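Local coordinates for protein acetyltransferase (Elizabethkingia anophelis, PDB 6AO7) that binds acetyl-CoA and, as a member of the GNAT family of acetyltransferases, probably transfers its acetyl group to an acceptor substrate, at residues L30-S35 / I73-V78; L121-G126 / I156-E161; N113-Q118 / I145-I150. All blocks are in the same frame, centred on the assembly; numbering follows the deposited sequence.

In the fold
The three contacts all touch the same acetyl-CoA and come in two groups along the chain. Interaction 1 closes first, joining the end of helix 26-32 to strand 70-78. Interactions 2 and 3 follow, with alternating segments: both use helix 116-124, interaction 3 at its start and interaction 2 at its end. Their centres are about 15 to 17 Å apart. Interactions 1 and 2 reach the same mixed sheet, through strands 70-78 and 155-161, and touch where Ile76 packs on Tyr122; interactions 2 and 3 meet at Ile156 and Asn113. Interaction 1 bonds the acetyl and pantetheine arm through backbone groups, whereas helix 116-124 lies along the cofactor from pantetheine to adenine and 3'-phosphate. Interactions 2 and 3 also reach the second subunit.

Interaction 1: L30-S35 / I73-V78; sequences LLADPS and IKNIAV. With ACO (acetyl coenzyme *a), chain B.
Ala32 sets its methyl against strand 73-78 where three groups converge: CB lies 3.4 Å from Ile76 O, about as close to the Asn75 amide oxygen, and packs on the methyl of Ala77. Leu31 adds CD1, which touches the carbonyl oxygen of Val78. Asn75 reaches this wall because its CG stands anti to the backbone N (chi1 -167°), bringing the amide beside Ala32 and Asp33 CB; its ND2 is bonded to Leu29 O and Tyr42 OH. The contact is one of van der Waals packing, and the hydrogen bonds run to acetyl-CoA instead. Ile76 N donates to the acetyl oxygen O of the cofactor (3.1 Å), Ile76 O accepts from the pantetheine N4P (2.8 Å), and Val78 N donates to O9P (2.8 Å). Such strand-like pairing of the pantetheine arm with a core strand is a familiar feature of the GNAT fold, and here helix 26-32 covers the arm as well, Leu31 O approaching C6P to 3.3 Å. Beyond the helix, Asp33 OD1 takes the N-H of Ser35 in an Asx turn, at 3.0 Å and 34° out of the carboxylate plane, while Tyr42 and Tyr141 hydroxyls bond to OD2 and OD1 respectively.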
# COMPACT_ATOMS: atom_id res chain seq x y z
N LEU A 30 12.44 5.11 18.49
CA LEU A 30 12.25 6.36 17.77
C LEU A 30 12.45 6.20 16.27
O LEU A 30 12.00 7.07 15.52
CB LEU A 30 13.19 7.44 18.32
CG LEU A 30 12.83 8.04 19.69
CD1 LEU A 30 14.01 8.82 20.31
CD2 LEU A 30 11.60 8.94 19.59
N LEU A 31 13.12 5.14 15.82
CA LEU A 31 13.20 4.90 14.38
C LEU A 31 11.83 4.59 13.82
O LEU A 31 11.55 4.90 12.65
CB LEU A 31 14.15 3.75 14.07
CG LEU A 31 15.62 3.87 14.48
CD1 LEU A 31 16.31 2.56 14.19
CD2 LEU A 31 16.32 5.04 13.77
N ALA A 32 10.96 4.00 14.64
CA ALA A 32 9.63 3.57 14.22
C ALA A 32 8.53 4.56 14.58
O ALA A 32 7.48 4.54 13.94
CB ALA A 32 9.31 2.20 14.84
N ASP A 33 8.75 5.41 15.58
CA ASP A 33 7.76 6.37 16.04
C ASP A 33 8.47 7.63 16.50
O ASP A 33 9.18 7.60 17.52
CB ASP A 33 6.92 5.75 17.16
CG ASP A 33 5.76 6.64 17.62
OD1 ASP A 33 5.80 7.88 17.43
OD2 ASP A 33 4.80 6.08 18.19
N PRO A 34 8.32 8.75 15.79
CA PRO A 34 9.10 9.95 16.12
C PRO A 34 8.71 10.63 17.43
O PRO A 34 9.39 11.57 17.84
CB PRO A 34 8.84 10.87 14.92
CG PRO A 34 7.53 10.42 14.39
CD PRO A 34 7.50 8.94 14.59
N SER A 35 7.66 10.17 18.10
CA SER A 35 7.15 10.84 19.30
C SER A 35 7.52 10.02 20.53
O SER A 35 6.91 8.97 20.78
CB SER A 35 5.65 11.05 19.21
OG SER A 35 5.16 11.47 20.47
N ILE A 73 0.79 -4.35 17.15
CA ILE A 73 2.21 -4.03 17.11
C ILE A 73 2.29 -2.51 17.02
O ILE A 73 2.15 -1.95 15.93
CB ILE A 73 2.92 -4.70 15.93
CG1 ILE A 73 2.64 -6.20 15.93
CG2 ILE A 73 4.43 -4.35 15.94
CD1 ILE A 73 3.20 -6.91 14.71
N LYS A 74 2.48 -1.84 18.16
CA LYS A 74 2.57 -0.39 18.16
C LYS A 74 3.92 0.10 17.67
O LYS A 74 4.04 1.27 17.29
CB LYS A 74 2.31 0.17 19.56
CG LYS A 74 0.83 0.49 19.91
CD LYS A 74 0.29 1.72 19.17
CE LYS A 74 -0.89 2.35 19.93
NZ LYS A 74 -1.54 3.46 19.16
N ASN A 75 4.94 -0.75 17.71
CA ASN A 75 6.29 -0.32 17.39
C ASN A 75 7.10 -1.54 17.01
O ASN A 75 7.04 -2.56 17.69
CB ASN A 75 6.94 0.41 18.58
CG ASN A 75 8.21 1.14 18.19
OD1 ASN A 75 9.19 0.52 17.78
ND2 ASN A 75 8.21 2.46 18.36
N ILE A 76 7.80 -1.48 15.88
CA ILE A 76 8.74 -2.53 15.51
C ILE A 76 9.90 -1.87 14.79
O ILE A 76 9.70 -1.07 13.86
CB ILE A 76 8.09 -3.64 14.65
CG1 ILE A 76 9.10 -4.76 14.39
CG2 ILE A 76 7.53 -3.09 13.33
CD1 ILE A 76 8.53 -5.89 13.53
N ALA A 77 11.12 -2.17 15.22
CA ALA A 77 12.28 -1.47 14.66
C ALA A 77 13.50 -2.37 14.63
O ALA A 77 13.68 -3.24 15.48
CB ALA A 77 12.60 -0.20 15.46
N VAL A 78 14.36 -2.14 13.63
CA VAL A 78 15.64 -2.81 13.50
C VAL A 78 16.69 -1.75 13.29
O VAL A 78 16.49 -0.83 12.48
CB VAL A 78 15.63 -3.82 12.34
CG1 VAL A 78 17.03 -4.33 12.05
CG2 VAL A 78 14.68 -4.97 12.66
N1A ACO B . 9.45 -2.40 -1.86
C2A ACO B . 9.03 -3.35 -1.02
N3A ACO B . 9.75 -4.22 -0.30
C4A ACO B . 11.05 -4.08 -0.54
C5A ACO B . 11.64 -3.17 -1.41
C6A ACO B . 10.78 -2.28 -2.09
N6A ACO B . 11.19 -1.35 -2.95
N7A ACO B . 13.02 -3.35 -1.45
C8A ACO B . 13.22 -4.35 -0.62
N9A ACO B . 12.08 -4.83 -0.03
C1B ACO B . 11.95 -5.96 0.89
C2B ACO B . 13.19 -6.81 1.10
O2B ACO B . 13.46 -7.67 0.01
C3B ACO B . 12.72 -7.60 2.32
O3B ACO B . 11.79 -8.64 1.95
P3B ACO B . 12.16 -10.17 1.62
O7A ACO B . 12.96 -10.14 0.31
O8A ACO B . 12.92 -10.70 2.86
O9A ACO B . 10.86 -10.91 1.46
C4B ACO B . 11.84 -6.61 3.08
O4B ACO B . 11.62 -5.50 2.18
C5B ACO B . 12.42 -6.17 4.41
O5B ACO B . 12.65 -7.40 5.13
P1A ACO B . 13.62 -7.48 6.47
O1A ACO B . 15.07 -7.49 6.18
O2A ACO B . 13.16 -8.73 7.21
O3A ACO B . 13.19 -6.14 7.22
P2A ACO B . 13.95 -5.24 8.31
O4A ACO B . 14.93 -6.14 8.94
O5A ACO B . 14.60 -4.08 7.59
O6A ACO B . 12.83 -4.66 9.28
CBP ACO B . 11.61 -2.59 9.58
CCP ACO B . 11.76 -3.87 8.77
CDP ACO B . 11.25 -2.97 11.03
CEP ACO B . 10.48 -1.75 8.97
CAP ACO B . 12.96 -1.82 9.58
OAP ACO B . 13.38 -1.55 8.25
C9P ACO B . 12.98 -0.55 10.43
O9P ACO B . 13.19 -0.63 11.64
N8P ACO B . 12.70 0.59 9.82
C7P ACO B . 12.59 1.85 10.54
C6P ACO B . 11.49 1.82 11.60
C5P ACO B . 10.13 1.53 11.01
O5P ACO B . 9.77 2.05 9.96
N4P ACO B . 9.36 0.69 11.70
C3P ACO B . 8.00 0.35 11.31
C2P ACO B . 7.03 1.50 11.49
S1P ACO B . 5.26 1.06 11.67
C ACO B . 5.25 0.56 13.38
O ACO B . 6.25 0.51 14.05
CH3 ACO B . 3.90 0.14 13.86

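Interaction 2: L121-G126 / I156-E161. With ACO (acetyl coenzyme *a), chain B.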
# COMPACT_ATOMS: atom_id res chain seq x y z
N LEU A 121 6.19 -6.04 3.23
CA LEU A 121 6.75 -6.94 4.24
C LEU A 121 5.67 -7.53 5.13
O LEU A 121 5.66 -8.74 5.40
CB LEU A 121 7.80 -6.21 5.07
CG LEU A 121 8.42 -7.00 6.24
CD1 LEU A 121 9.19 -8.20 5.72
CD2 LEU A 121 9.37 -6.11 7.04
N TYR A 122 4.76 -6.69 5.64
CA TYR A 122 3.73 -7.21 6.54
C TYR A 122 2.81 -8.19 5.82
O TYR A 122 2.43 -9.23 6.38
CB TYR A 122 2.95 -6.05 7.19
CG TYR A 122 3.85 -5.02 7.88
CD1 TYR A 122 3.55 -3.66 7.82
CD2 TYR A 122 4.97 -5.41 8.57
CE1 TYR A 122 4.37 -2.71 8.42
CE2 TYR A 122 5.79 -4.46 9.20
CZ TYR A 122 5.48 -3.12 9.12
OH TYR A 122 6.31 -2.16 9.71
N GLN A 123 2.48 -7.91 4.56
CA GLN A 123 1.64 -8.85 3.82
C GLN A 123 2.36 -10.17 3.57
O GLN A 123 1.73 -11.24 3.60
CB GLN A 123 1.18 -8.24 2.50
CG GLN A 123 0.25 -7.07 2.71
CD GLN A 123 -0.29 -6.60 1.40
OE1 GLN A 123 -1.18 -7.23 0.84
NE2 GLN A 123 0.26 -5.51 0.88
N LYS A 124 3.66 -10.11 3.29
CA LYS A 124 4.46 -11.33 3.15
C LYS A 124 4.30 -12.25 4.36
O LYS A 124 4.30 -13.48 4.22
CB LYS A 124 5.93 -10.97 2.95
CG LYS A 124 6.86 -12.18 2.84
CD LYS A 124 8.32 -11.78 3.09
CE LYS A 124 9.23 -13.00 3.14
NZ LYS A 124 10.67 -12.61 3.30
N TYR A 125 4.17 -11.67 5.56
CA TYR A 125 4.05 -12.48 6.77
C TYR A 125 2.61 -12.69 7.22
O TYR A 125 2.38 -13.18 8.33
CB TYR A 125 4.90 -11.87 7.88
CG TYR A 125 6.37 -12.17 7.67
CD1 TYR A 125 6.92 -13.37 8.13
CD2 TYR A 125 7.20 -11.30 6.99
CE1 TYR A 125 8.26 -13.67 7.93
CE2 TYR A 125 8.55 -11.59 6.79
CZ TYR A 125 9.07 -12.78 7.26
OH TYR A 125 10.41 -13.09 7.07
N GLY A 126 1.63 -12.36 6.39
CA GLY A 126 0.27 -12.81 6.62
C GLY A 126 -0.72 -11.73 6.96
O GLY A 126 -1.90 -12.03 7.16
N ILE A 156 -2.42 3.14 7.33
CA ILE A 156 -2.95 1.91 6.75
C ILE A 156 -2.88 0.82 7.81
O ILE A 156 -1.80 0.51 8.31
CB ILE A 156 -2.16 1.50 5.50
CG1 ILE A 156 -2.13 2.65 4.51
CG2 ILE A 156 -2.76 0.23 4.91
CD1 ILE A 156 -1.19 2.38 3.36
N LEU A 157 -4.03 0.26 8.15
CA LEU A 157 -4.10 -0.76 9.19
C LEU A 157 -4.18 -2.13 8.53
O LEU A 157 -5.01 -2.34 7.64
CB LEU A 157 -5.32 -0.52 10.09
CG LEU A 157 -5.26 -0.88 11.58
CD1 LEU A 157 -4.28 0.01 12.32
CD2 LEU A 157 -6.64 -0.79 12.21
N LEU A 158 -3.33 -3.06 8.97
CA LEU A 158 -3.34 -4.43 8.48
C LEU A 158 -3.62 -5.38 9.63
O LEU A 158 -3.23 -5.12 10.77
CB LEU A 158 -2.00 -4.81 7.82
CG LEU A 158 -1.46 -3.92 6.70
CD1 LEU A 158 -0.56 -2.81 7.26
CD2 LEU A 158 -0.68 -4.76 5.66
N THR A 159 -4.26 -6.50 9.32
CA THR A 159 -4.78 -7.40 10.33
C THR A 159 -4.46 -8.83 9.94
O THR A 159 -4.64 -9.21 8.78
CB THR A 159 -6.30 -7.29 10.50
OG1 THR A 159 -6.65 -5.93 10.79
CG2 THR A 159 -6.77 -8.19 11.63
N MET A 160 -4.04 -9.61 10.91
CA MET A 160 -3.77 -11.02 10.71
C MET A 160 -4.65 -11.82 11.65
O MET A 160 -4.66 -11.55 12.86
CB MET A 160 -2.30 -11.35 10.97
CG MET A 160 -2.01 -12.83 10.90
SD MET A 160 -0.35 -13.16 11.49
CE MET A 160 -0.41 -14.95 11.64
N GLU A 161 -5.40 -12.77 11.11
CA GLU A 161 -6.18 -13.68 11.95
C GLU A 161 -5.24 -14.75 12.49
O GLU A 161 -4.56 -15.43 11.72
CB GLU A 161 -7.34 -14.29 11.17
N1A ACO B . 9.45 -2.40 -1.86
C2A ACO B . 9.03 -3.35 -1.02
N3A ACO B . 9.75 -4.22 -0.30
C4A ACO B . 11.05 -4.08 -0.54
C5A ACO B . 11.64 -3.17 -1.41
C6A ACO B . 10.78 -2.28 -2.09
N6A ACO B . 11.19 -1.35 -2.95
N7A ACO B . 13.02 -3.35 -1.45
C8A ACO B . 13.22 -4.35 -0.62
N9A ACO B . 12.08 -4.83 -0.03
C1B ACO B . 11.95 -5.96 0.89
C2B ACO B . 13.19 -6.81 1.10
O2B ACO B . 13.46 -7.67 0.01
C3B ACO B . 12.72 -7.60 2.32
O3B ACO B . 11.79 -8.64 1.95
P3B ACO B . 12.16 -10.17 1.62
O7A ACO B . 12.96 -10.14 0.31
O8A ACO B . 12.92 -10.70 2.86
O9A ACO B . 10.86 -10.91 1.46
C4B ACO B . 11.84 -6.61 3.08
O4B ACO B . 11.62 -5.50 2.18
C5B ACO B . 12.42 -6.17 4.41
O5B ACO B . 12.65 -7.40 5.13
P1A ACO B . 13.62 -7.48 6.47
O1A ACO B . 15.07 -7.49 6.18
O2A ACO B . 13.16 -8.73 7.21
O3A ACO B . 13.19 -6.14 7.22
P2A ACO B . 13.95 -5.24 8.31
O4A ACO B . 14.93 -6.14 8.94
O5A ACO B . 14.60 -4.08 7.59
O6A ACO B . 12.83 -4.66 9.28
CBP ACO B . 11.61 -2.59 9.58
CCP ACO B . 11.76 -3.87 8.77
CDP ACO B . 11.25 -2.97 11.03
CEP ACO B . 10.48 -1.75 8.97
CAP ACO B . 12.96 -1.82 9.58
OAP ACO B . 13.38 -1.55 8.25
C9P ACO B . 12.98 -0.55 10.43
O9P ACO B . 13.19 -0.63 11.64
N8P ACO B . 12.70 0.59 9.82
C7P ACO B . 12.59 1.85 10.54
C6P ACO B . 11.49 1.82 11.60
C5P ACO B . 10.13 1.53 11.01
O5P ACO B . 9.77 2.05 9.96
N4P ACO B . 9.36 0.69 11.70
C3P ACO B . 8.00 0.35 11.31
C2P ACO B . 7.03 1.50 11.49
S1P ACO B . 5.26 1.06 11.67
C ACO B . 5.25 0.56 13.38
O ACO B . 6.25 0.51 14.05
CH3 ACO B . 3.90 0.14 13.86
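The end of helix 116-124 packs here against strand 155-161 of the mixed sheet: Leu158 rests on side-chain carbons of the last helical turn, and Met160 on the backbone carbonyls of Tyr125 and Gly126. Leu158 carries the helix-side part. Its CG stands anti to the carbonyl carbon (chi1 -53°), and from there CD2 reaches the helix, 3.9 Å from Gln123 CG and 4.1 Å from Tyr122 CB, while CD1 comes obliquely to the Tyr122 ring. On the glutamine it is CG that does the touching, and the Gln123 and Leu158 side chains cross at about a right angle. The Gln123 amide is engaged otherwise: NE2 with Leu119 O, and OE1 with Asn113 of the second subunit. Nearer the C-terminal end of the strand, Met160 runs extended alongside the helix terminus, CG 3.8 Å from Gly126 O and SD 4.2 Å from Tyr125 O. That terminus is closed by a Schellman motif with Gly126, at positive phi, as its C-prime residue: Gly126 N bonds to Gln123 O (3.0 Å) and Phe127 N to Tyr122 O.

Tyr122, Leu121 and Lys124 also meet acetyl-CoA. Tyr122 OH bonds to Gln118 OE1 and lies 3.4 Å from C3P of the cofactor, near its sulfur. Leu121 lays CD2 against the pantetheine and CD1 near O5B. Lys124, fully extended, carries NZ to the 3'-phosphate, where it bonds O9A at a doubtfully short separation and O8A weakly. The chemistry is therefore divided: side-chain carbons of Leu158, Tyr122 and Gln123 hold the helix end to the sheet, while the polar groups of Tyr122, Gln123 and Lys124 reach a neighbouring side chain, the second subunit and the cofactor. The ammonium of Lys124 probably offsets part of the phosphate charge.

Interaction 3: N113-Q118 / I145-I150; sequences NSSTGQ and IWENGI. With ACO (acetyl coenzyme *a), chain B.
Glu147 OE1 is gripped by two serine hydroxyls: Ser115 OG donates to its syn lone pair at 2.6 Å, and Ser114 OG to its anti lone pair at 2.8 Å. Two donors on different lone pairs fix the rotation of the carboxylate. Ser114 places its hydroxyl there by standing between backbone N and carbonyl carbon (chi1 47°). The Ser114 methylene packs on that of Glu147. On the isoleucine, Ser114 CB lies 3.8 Å from Ile150 CB. Ile150 CG2 lies beside Asn113 ND2, which bonds to Glu151 O, while Asn113 OD1 accepts from Asp154 N. A water makes a second polar link between the segments: it donates to Ser114 O (2.7 Å), accepts from Asn148 ND2 (2.9 Å) and bonds to Thr116 OG1. On the cofactor side, Gln118 NE2 makes a close approach of 3.0 Å to O5P of acetyl-CoA, its OE1 being held by the hydroxyls of Thr111 and Tyr122, and Gly117 CA lies 3.3 Å from C2A of the adenine. The type I' turn from Glu147 to Ile150, closing the hairpin of strands 146-147 and 150-151, sits over the loop that leads from strand 106-112 into helix 116-124, with Asn148 and Thr116 packing on Tyr120 of the second subunit.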
# COMPACT_ATOMS: atom_id res chain seq x y z
N ASN A 113 0.78 5.69 4.84
CA ASN A 113 0.39 5.50 3.44
C ASN A 113 1.59 5.50 2.50
O ASN A 113 1.57 4.84 1.46
CB ASN A 113 -0.63 6.56 3.01
CG ASN A 113 -0.11 7.98 3.19
OD1 ASN A 113 -0.24 8.55 4.27
ND2 ASN A 113 0.44 8.56 2.13
N SER A 114 2.65 6.22 2.85
CA SER A 114 3.84 6.31 2.02
C SER A 114 4.80 5.14 2.21
O SER A 114 5.77 5.04 1.45
CB SER A 114 4.56 7.62 2.33
OG SER A 114 4.67 7.77 3.75
N SER A 115 4.54 4.26 3.18
CA SER A 115 5.45 3.18 3.55
C SER A 115 5.21 1.93 2.70
O SER A 115 4.90 0.85 3.22
CB SER A 115 5.28 2.83 5.03
OG SER A 115 5.59 3.93 5.85
N THR A 116 5.34 2.10 1.38
CA THR A 116 4.95 1.04 0.46
C THR A 116 5.85 -0.18 0.58
O THR A 116 5.37 -1.31 0.42
CB THR A 116 4.90 1.56 -0.98
OG1 THR A 116 6.20 2.02 -1.40
CG2 THR A 116 3.91 2.71 -1.09
N GLY A 117 7.14 0.00 0.88
CA GLY A 117 7.98 -1.14 1.19
C GLY A 117 7.49 -1.95 2.37
O GLY A 117 7.48 -3.19 2.33
N GLN A 118 7.08 -1.28 3.45
CA GLN A 118 6.56 -1.98 4.61
C GLN A 118 5.24 -2.69 4.30
O GLN A 118 4.96 -3.75 4.86
CB GLN A 118 6.35 -1.02 5.78
CG GLN A 118 7.63 -0.44 6.42
CD GLN A 118 7.28 0.48 7.59
OE1 GLN A 118 6.37 0.18 8.37
NE2 GLN A 118 7.94 1.63 7.68
N ILE A 145 5.20 14.36 8.05
CA ILE A 145 6.16 13.29 7.83
C ILE A 145 6.13 12.89 6.37
O ILE A 145 5.05 12.78 5.78
CB ILE A 145 5.84 12.07 8.73
CG1 ILE A 145 5.80 12.47 10.21
CG2 ILE A 145 6.83 10.95 8.46
CD1 ILE A 145 4.40 12.78 10.74
N TRP A 146 7.31 12.66 5.78
CA TRP A 146 7.43 12.40 4.36
C TRP A 146 8.31 11.18 4.09
O TRP A 146 9.31 10.96 4.77
CB TRP A 146 8.03 13.59 3.63
CG TRP A 146 7.20 14.83 3.61
CD1 TRP A 146 7.06 15.74 4.62
CD2 TRP A 146 6.45 15.33 2.51
NE1 TRP A 146 6.26 16.78 4.21
CE2 TRP A 146 5.86 16.55 2.92
CE3 TRP A 146 6.20 14.87 1.21
CZ2 TRP A 146 5.03 17.30 2.09
CZ3 TRP A 146 5.39 15.61 0.38
CH2 TRP A 146 4.81 16.82 0.83
N GLU A 147 7.96 10.44 3.04
CA GLU A 147 8.69 9.24 2.64
C GLU A 147 8.62 9.14 1.13
O GLU A 147 7.53 9.20 0.57
CB GLU A 147 8.07 7.98 3.25
CG GLU A 147 8.59 7.49 4.57
CD GLU A 147 7.92 6.18 4.96
OE1 GLU A 147 6.69 6.07 4.75
OE2 GLU A 147 8.61 5.26 5.46
N ASN A 148 9.77 8.97 0.47
CA ASN A 148 9.79 8.76 -0.98
C ASN A 148 9.13 9.92 -1.71
O ASN A 148 8.57 9.74 -2.79
CB ASN A 148 9.08 7.46 -1.36
CG ASN A 148 9.86 6.24 -0.94
OD1 ASN A 148 11.07 6.17 -1.13
ND2 ASN A 148 9.16 5.26 -0.37
N GLY A 149 9.16 11.10 -1.11
CA GLY A 149 8.52 12.26 -1.70
C GLY A 149 7.02 12.27 -1.59
O GLY A 149 6.38 13.10 -2.25
N ILE A 150 6.44 11.37 -0.81
CA ILE A 150 5.00 11.29 -0.54
C ILE A 150 4.79 11.75 0.90
O ILE A 150 5.51 11.32 1.80
CB ILE A 150 4.46 9.86 -0.70
CG1 ILE A 150 4.83 9.29 -2.06
CG2 ILE A 150 2.95 9.83 -0.51
CD1 ILE A 150 4.55 10.22 -3.17
N1A ACO B . 9.45 -2.40 -1.86
C2A ACO B . 9.03 -3.35 -1.02
N3A ACO B . 9.75 -4.22 -0.30
C4A ACO B . 11.05 -4.08 -0.54
C5A ACO B . 11.64 -3.17 -1.41
C6A ACO B . 10.78 -2.28 -2.09
N6A ACO B . 11.19 -1.35 -2.95
N7A ACO B . 13.02 -3.35 -1.45
C8A ACO B . 13.22 -4.35 -0.62
N9A ACO B . 12.08 -4.83 -0.03
C1B ACO B . 11.95 -5.96 0.89
C2B ACO B . 13.19 -6.81 1.10
O2B ACO B . 13.46 -7.67 0.01
C3B ACO B . 12.72 -7.60 2.32
O3B ACO B . 11.79 -8.64 1.95
P3B ACO B . 12.16 -10.17 1.62
O7A ACO B . 12.96 -10.14 0.31
O8A ACO B . 12.92 -10.70 2.86
O9A ACO B . 10.86 -10.91 1.46
C4B ACO B . 11.84 -6.61 3.08
O4B ACO B . 11.62 -5.50 2.18
C5B ACO B . 12.42 -6.17 4.41
O5B ACO B . 12.65 -7.40 5.13
P1A ACO B . 13.62 -7.48 6.47
O1A ACO B . 15.07 -7.49 6.18
O2A ACO B . 13.16 -8.73 7.21
O3A ACO B . 13.19 -6.14 7.22
P2A ACO B . 13.95 -5.24 8.31
O4A ACO B . 14.93 -6.14 8.94
O5A ACO B . 14.60 -4.08 7.59
O6A ACO B . 12.83 -4.66 9.28
CBP ACO B . 11.61 -2.59 9.58
CCP ACO B . 11.76 -3.87 8.77
CDP ACO B . 11.25 -2.97 11.03
CEP ACO B . 10.48 -1.75 8.97
CAP ACO B . 12.96 -1.82 9.58
OAP ACO B . 13.38 -1.55 8.25
C9P ACO B . 12.98 -0.55 10.43
O9P ACO B . 13.19 -0.63 11.64
N8P ACO B . 12.70 0.59 9.82
C7P ACO B . 12.59 1.85 10.54
C6P ACO B . 11.49 1.82 11.60
C5P ACO B . 10.13 1.53 11.01
O5P ACO B . 9.77 2.05 9.96
N4P ACO B . 9.36 0.69 11.70
C3P ACO B . 8.00 0.35 11.31
C2P ACO B . 7.03 1.50 11.49
S1P ACO B . 5.26 1.06 11.67
C ACO B . 5.25 0.56 13.38
O ACO B . 6.25 0.51 14.05
CH3 ACO B . 3.90 0.14 13.86
O HOH W 1 6.38 5.11 -1.16